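Local coordinates for envelope glycoprotein (Bourbon virus, PDB 5ZKX) that probably drives fusion of viral and host membranes as a trimeric gp64-family glycoprotein of the virion surface, captured here in its postfusion form, at residues C91-E96 / N116-K121; K83-E88 / C143-T148. All coordinates share one frame; numbering follows the deposited sequence.

Contact 1. Residues C91-E96 / N116-K121; sequences CYTGPE and NKHRAK
A two-stranded antiparallel beta ribbon pairs strand 91-93 with strand 116-118 in this gp64-family envelope glycoprotein, Cys91 facing His118, Tyr92 facing Lys117 and Thr93 facing Asn116. Four backbone bonds hold it: Cys91 and His118 bond N to O in both directions, as do Thr93 and Asn116, which makes these the hydrogen-bonded pairs. Between them lies the non-hydrogen-bonded pair, where Tyr92 and Lys117 run alongside each other in the same direction; Tyr92 CE1 rests 3.5 Å from Lys117 CB, and the phenol hydroxyl reaches on to Glu88. Thr93 and His118 occupy the other face, which lies against strand 134-148: Thr93 touches Trp141, and both touch Cys143. With chi1 at 49°, Thr93 OG1 is wedged between its own backbone N and carbonyl carbon, where it meets the edge of the imidazole; His118 NE2 donates to it in the ring plane but bent at the hydrogen (136°), the modelled length being doubtfully short. Lys121 CB packs over one face of the same ring, offset toward its rim. Beyond the ribbon, Glu96 meets Lys121 in a salt bridge. Both ends have further partners, Arg126 and Ser140 for Glu96 OE2 and the carbonyl of Trp141 for Lys121 NZ, and the link between them is weak, Lys121 NZ lying 3.2 Å from Glu96 OE1.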
loop_
_atom_site.group_PDB
_atom_site.type_symbol
_atom_site.label_atom_id
_atom_site.label_comp_id
_atom_site.label_asym_id
_atom_site.label_seq_id
_atom_site.Cartn_x
_atom_site.Cartn_y
_atom_site.Cartn_z
ATOM N N CYS A 91 33.275 -6.857 -15.766
ATOM C CA CYS A 91 32.946 -7.965 -16.649
ATOM C C CYS A 91 33.955 -8.050 -17.790
ATOM O O CYS A 91 34.529 -7.042 -18.212
ATOM C CB CYS A 91 31.526 -7.828 -17.211
ATOM S SG CYS A 91 31.122 -6.188 -17.840
ATOM N N TYR A 92 34.172 -9.269 -18.277
ATOM C CA TYR A 92 35.139 -9.542 -19.333
ATOM C C TYR A 92 34.422 -10.042 -20.580
ATOM O O TYR A 92 33.539 -10.901 -20.495
ATOM C CB TYR A 92 36.172 -10.575 -18.878
ATOM C CG TYR A 92 37.150 -10.079 -17.831
ATOM C CD1 TYR A 92 38.321 -9.429 -18.197
ATOM C CD2 TYR A 92 36.909 -10.275 -16.476
ATOM C CE1 TYR A 92 39.222 -8.982 -17.247
ATOM C CE2 TYR A 92 37.804 -9.830 -15.516
ATOM C CZ TYR A 92 38.960 -9.182 -15.909
ATOM O OH TYR A 92 39.862 -8.734 -14.968
ATOM N N THR A 93 34.809 -9.507 -21.740
ATOM C CA THR A 93 34.189 -9.866 -23.010
ATOM C C THR A 93 35.269 -10.078 -24.062
ATOM O O THR A 93 36.467 -9.926 -23.799
ATOM C CB THR A 93 33.204 -8.791 -23.489
ATOM O OG1 THR A 93 33.825 -7.500 -23.417
ATOM C CG2 THR A 93 31.946 -8.795 -22.641
ATOM N N GLY A 94 34.831 -10.435 -25.266
ATOM C CA GLY A 94 35.706 -10.535 -26.407
ATOM C C GLY A 94 35.988 -9.173 -27.007
ATOM O O GLY A 94 35.699 -8.133 -26.407
ATOM N N PRO A 95 36.552 -9.152 -28.212
ATOM C CA PRO A 95 36.970 -7.887 -28.821
ATOM C C PRO A 95 35.868 -7.187 -29.600
ATOM O O PRO A 95 34.935 -7.801 -30.122
ATOM C CB PRO A 95 38.096 -8.333 -29.763
ATOM C CG PRO A 95 37.650 -9.686 -30.212
ATOM C CD PRO A 95 36.943 -10.312 -29.030
ATOM N N GLU A 96 36.000 -5.867 -29.680
ATOM C CA GLU A 96 35.113 -5.037 -30.489
ATOM C C GLU A 96 35.646 -5.019 -31.917
ATOM O O GLU A 96 36.704 -4.442 -32.189
ATOM C CB GLU A 96 35.020 -3.624 -29.918
ATOM C CG GLU A 96 33.972 -2.749 -30.584
ATOM C CD GLU A 96 32.635 -2.792 -29.871
ATOM O OE1 GLU A 96 32.617 -3.114 -28.664
ATOM O OE2 GLU A 96 31.602 -2.505 -30.512
ATOM N N ASN A 116 38.744 -8.585 -22.747
ATOM C CA ASN A 116 38.468 -7.156 -22.690
ATOM C C ASN A 116 37.681 -6.869 -21.419
ATOM O O ASN A 116 36.580 -7.398 -21.232
ATOM C CB ASN A 116 37.695 -6.692 -23.924
ATOM C CG ASN A 116 38.499 -6.834 -25.201
ATOM O OD1 ASN A 116 39.213 -7.815 -25.390
ATOM N ND2 ASN A 116 38.390 -5.849 -26.082
ATOM N N LYS A 117 38.249 -6.044 -20.548
ATOM C CA LYS A 117 37.660 -5.740 -19.253
ATOM C C LYS A 117 36.885 -4.434 -19.336
ATOM O O LYS A 117 37.375 -3.447 -19.898
ATOM C CB LYS A 117 38.743 -5.657 -18.174
ATOM C CG LYS A 117 38.558 -4.551 -17.149
ATOM C CD LYS A 117 39.894 -4.132 -16.562
ATOM C CE LYS A 117 40.484 -5.234 -15.694
ATOM N NZ LYS A 117 41.765 -4.813 -15.062
ATOM N N HIS A 118 35.672 -4.437 -18.792
ATOM C CA HIS A 118 34.848 -3.243 -18.707
ATOM C C HIS A 118 34.229 -3.147 -17.321
ATOM O O HIS A 118 34.028 -4.157 -16.641
ATOM C CB HIS A 118 33.720 -3.239 -19.750
ATOM C CG HIS A 118 34.096 -3.854 -21.061
ATOM N ND1 HIS A 118 34.631 -3.124 -22.099
ATOM C CD2 HIS A 118 33.996 -5.128 -21.509
ATOM C CE1 HIS A 118 34.853 -3.922 -23.128
ATOM N NE2 HIS A 118 34.475 -5.144 -22.796
ATOM N N ARG A 119 33.931 -1.916 -16.910
ATOM C CA ARG A 119 33.047 -1.727 -15.767
ATOM C C ARG A 119 31.589 -1.880 -16.181
ATOM O O ARG A 119 30.802 -2.524 -15.479
ATOM C CB ARG A 119 33.290 -0.360 -15.135
ATOM C CG ARG A 119 34.555 -0.290 -14.303
ATOM C CD ARG A 119 34.685 1.060 -13.622
ATOM N NE ARG A 119 33.484 1.404 -12.870
ATOM C CZ ARG A 119 33.340 2.520 -12.165
ATOM N NH1 ARG A 119 34.329 3.402 -12.118
ATOM N NH2 ARG A 119 32.212 2.754 -11.508
ATOM N N ALA A 120 31.224 -1.299 -17.322
ATOM C CA ALA A 120 29.923 -1.505 -17.940
ATOM C C ALA A 120 30.088 -1.302 -19.438
ATOM O O ALA A 120 30.860 -0.442 -19.867
ATOM C CB ALA A 120 28.864 -0.554 -17.376
ATOM N N LYS A 121 29.368 -2.096 -20.228
ATOM C CA LYS A 121 29.578 -2.117 -21.673
ATOM C C LYS A 121 28.279 -2.488 -22.368
ATOM O O LYS A 121 27.726 -3.560 -22.113
ATOM C CB LYS A 121 30.683 -3.109 -22.041
ATOM C CG LYS A 121 30.874 -3.320 -23.534
ATOM C CD LYS A 121 31.410 -2.067 -24.204
ATOM C CE LYS A 121 31.623 -2.294 -25.688
ATOM N NZ LYS A 121 30.358 -2.685 -26.369
#

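Contact 2. Residues K83-E88 / C143-T148; sequences KTWGQE and CGVTNT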
loop_
_atom_site.group_PDB
_atom_site.type_symbol
_atom_site.label_atom_id
_atom_site.label_comp_id
_atom_site.label_asym_id
_atom_site.label_seq_id
_atom_site.Cartn_x
_atom_site.Cartn_y
_atom_site.Cartn_z
ATOM N N LYS A 83 32.217 -15.102 -10.275
ATOM C CA LYS A 83 32.826 -14.829 -8.977
ATOM C C LYS A 83 33.881 -13.738 -9.080
ATOM O O LYS A 83 33.928 -12.822 -8.250
ATOM C CB LYS A 83 33.439 -16.108 -8.405
ATOM C CG LYS A 83 32.418 -17.120 -7.936
ATOM C CD LYS A 83 33.060 -18.464 -7.651
ATOM C CE LYS A 83 32.011 -19.484 -7.242
ATOM N NZ LYS A 83 32.264 -20.008 -5.873
ATOM N N THR A 84 34.757 -13.828 -10.086
ATOM C CA THR A 84 35.775 -12.799 -10.256
ATOM C C THR A 84 35.190 -11.503 -10.799
ATOM O O THR A 84 35.776 -10.438 -10.586
ATOM C CB THR A 84 36.903 -13.300 -11.164
ATOM O OG1 THR A 84 38.053 -12.461 -11.002
ATOM C CG2 THR A 84 36.489 -13.284 -12.620
ATOM N N TRP A 85 34.046 -11.569 -11.484
ATOM C CA TRP A 85 33.369 -10.348 -11.901
ATOM C C TRP A 85 32.856 -9.577 -10.693
ATOM O O TRP A 85 33.139 -8.384 -10.538
ATOM C CB TRP A 85 32.214 -10.676 -12.848
ATOM C CG TRP A 85 32.623 -11.076 -14.231
ATOM C CD1 TRP A 85 33.868 -11.445 -14.648
ATOM C CD2 TRP A 85 31.774 -11.154 -15.381
ATOM N NE1 TRP A 85 33.845 -11.750 -15.986
ATOM C CE2 TRP A 85 32.570 -11.579 -16.460
ATOM C CE3 TRP A 85 30.416 -10.905 -15.602
ATOM C CZ2 TRP A 85 32.056 -11.757 -17.741
ATOM C CZ3 TRP A 85 29.908 -11.084 -16.873
ATOM C CH2 TRP A 85 30.725 -11.505 -17.927
ATOM N N GLY A 86 32.093 -10.244 -9.825
ATOM C CA GLY A 86 31.568 -9.568 -8.650
ATOM C C GLY A 86 32.662 -9.108 -7.708
ATOM O O GLY A 86 32.571 -8.032 -7.113
ATOM N N GLN A 87 33.717 -9.913 -7.568
ATOM C CA GLN A 87 34.829 -9.539 -6.703
ATOM C C GLN A 87 35.575 -8.328 -7.250
ATOM O O GLN A 87 36.041 -7.480 -6.482
ATOM C CB GLN A 87 35.777 -10.723 -6.535
ATOM C CG GLN A 87 36.949 -10.458 -5.612
ATOM C CD GLN A 87 38.024 -11.514 -5.737
ATOM O OE1 GLN A 87 37.818 -12.552 -6.370
ATOM N NE2 GLN A 87 39.181 -11.258 -5.135
ATOM N N GLU A 88 35.702 -8.232 -8.574
ATOM C CA GLU A 88 36.367 -7.102 -9.206
ATOM C C GLU A 88 35.403 -6.010 -9.647
ATOM O O GLU A 88 35.860 -4.917 -9.997
ATOM C CB GLU A 88 37.183 -7.573 -10.418
ATOM C CG GLU A 88 38.289 -8.562 -10.082
ATOM C CD GLU A 88 39.126 -8.939 -11.290
ATOM O OE1 GLU A 88 38.936 -8.326 -12.360
ATOM O OE2 GLU A 88 39.976 -9.847 -11.168
ATOM N N CYS A 143 28.042 -6.412 -21.421
ATOM C CA CYS A 143 28.229 -7.146 -20.178
ATOM C C CYS A 143 27.900 -6.243 -19.000
ATOM O O CYS A 143 27.964 -5.015 -19.091
ATOM C CB CYS A 143 29.655 -7.693 -20.048
ATOM S SG CYS A 143 30.937 -6.441 -19.851
ATOM N N GLY A 144 27.554 -6.877 -17.888
ATOM C CA GLY A 144 27.276 -6.159 -16.661
ATOM C C GLY A 144 27.326 -7.104 -15.487
ATOM O O GLY A 144 27.229 -8.325 -15.644
ATOM N N VAL A 145 27.484 -6.524 -14.297
ATOM C CA VAL A 145 27.581 -7.293 -13.062
ATOM C C VAL A 145 27.072 -6.430 -11.916
ATOM O O VAL A 145 27.120 -5.196 -11.975
ATOM C CB VAL A 145 29.030 -7.778 -12.809
ATOM C CG1 VAL A 145 29.918 -6.626 -12.355
ATOM C CG2 VAL A 145 29.056 -8.925 -11.801
ATOM N N THR A 146 26.561 -7.085 -10.872
ATOM C CA THR A 146 26.122 -6.377 -9.678
ATOM C C THR A 146 26.193 -7.303 -8.470
ATOM O O THR A 146 25.982 -8.515 -8.581
ATOM C CB THR A 146 24.705 -5.806 -9.841
ATOM O OG1 THR A 146 24.473 -4.814 -8.835
ATOM C CG2 THR A 146 23.645 -6.896 -9.727
ATOM N N ASN A 147 26.518 -6.714 -7.320
ATOM C CA ASN A 147 26.515 -7.389 -6.027
ATOM C C ASN A 147 25.371 -6.825 -5.196
ATOM O O ASN A 147 25.393 -5.642 -4.837
ATOM C CB ASN A 147 27.839 -7.186 -5.287
ATOM C CG ASN A 147 28.990 -7.935 -5.922
ATOM O OD1 ASN A 147 29.061 -9.162 -5.850
ATOM N ND2 ASN A 147 29.913 -7.196 -6.530
ATOM N N THR A 148 24.381 -7.660 -4.886
ATOM C CA THR A 148 23.217 -7.231 -4.120
ATOM C C THR A 148 22.944 -8.223 -2.995
ATOM O O THR A 148 23.624 -9.242 -2.846
ATOM C CB THR A 148 21.969 -7.087 -5.006
ATOM O OG1 THR A 148 21.555 -8.377 -5.476
ATOM C CG2 THR A 148 22.242 -6.179 -6.194
#
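Gly86 O accepts a hydrogen bond from Asn147 ND2 at 2.8 Å, tying helix 79-88 to strand 134-148 of the antiparallel sheet on which the helix packs. The N-H points fairly straight at the oxygen (154°), yet it arrives from beside the carbonyl, with a C=O...N angle of 115° and the donor tilted from the carbonyl plane. With chi1 at -70°, Asn147 CG lies anti to its own carbonyl carbon, which carries the amide toward the helix; the nitrogen leads to Gly86 O, while Asn147 OD1 lies 3.8 Å from Gly86 CA, so the amide rests against the glycine backbone. Two residues earlier on the strand, Val145 turns its side chain toward the helix. Its CG2, anti to the backbone N, sits 3.8 Å from Trp85 CB and also approaches Gly86 N, while CG1 comes near the carbonyl oxygen of Trp85. The indole runs back along the strand toward its earlier residues, past Gly144, whose O is 4.0 Å from Trp85 CZ3. Arg49 of the adjoining strand 44-58 and Pro77 also touch the indole. At its far end, Trp85 CH2 reaches to 4.5 Å from Cys143 CB.

Overall arrangement
Contacts 1 and 2, with centres about 12 Å apart, form one continuous unit within a single subunit. Helix 79-88 leads almost directly into strand 91-93, and the ribbon of contact 1 falls within the chain between the two segments of contact 2. A disulfide fastens them together: Cys91 SG is 2.0 Å from Cys143 SG, joining the ribbon to strand 134-148. Beside it, the backbone probably adds a hydrogen bond, Lys121 O lying 3.0 Å from Cys143 N. The indole of Trp85 serves both contacts, since Trp85 CD2 also packs 3.6 Å from Cys91 CA. Helix, ribbon and sheet thus converge around this cystine.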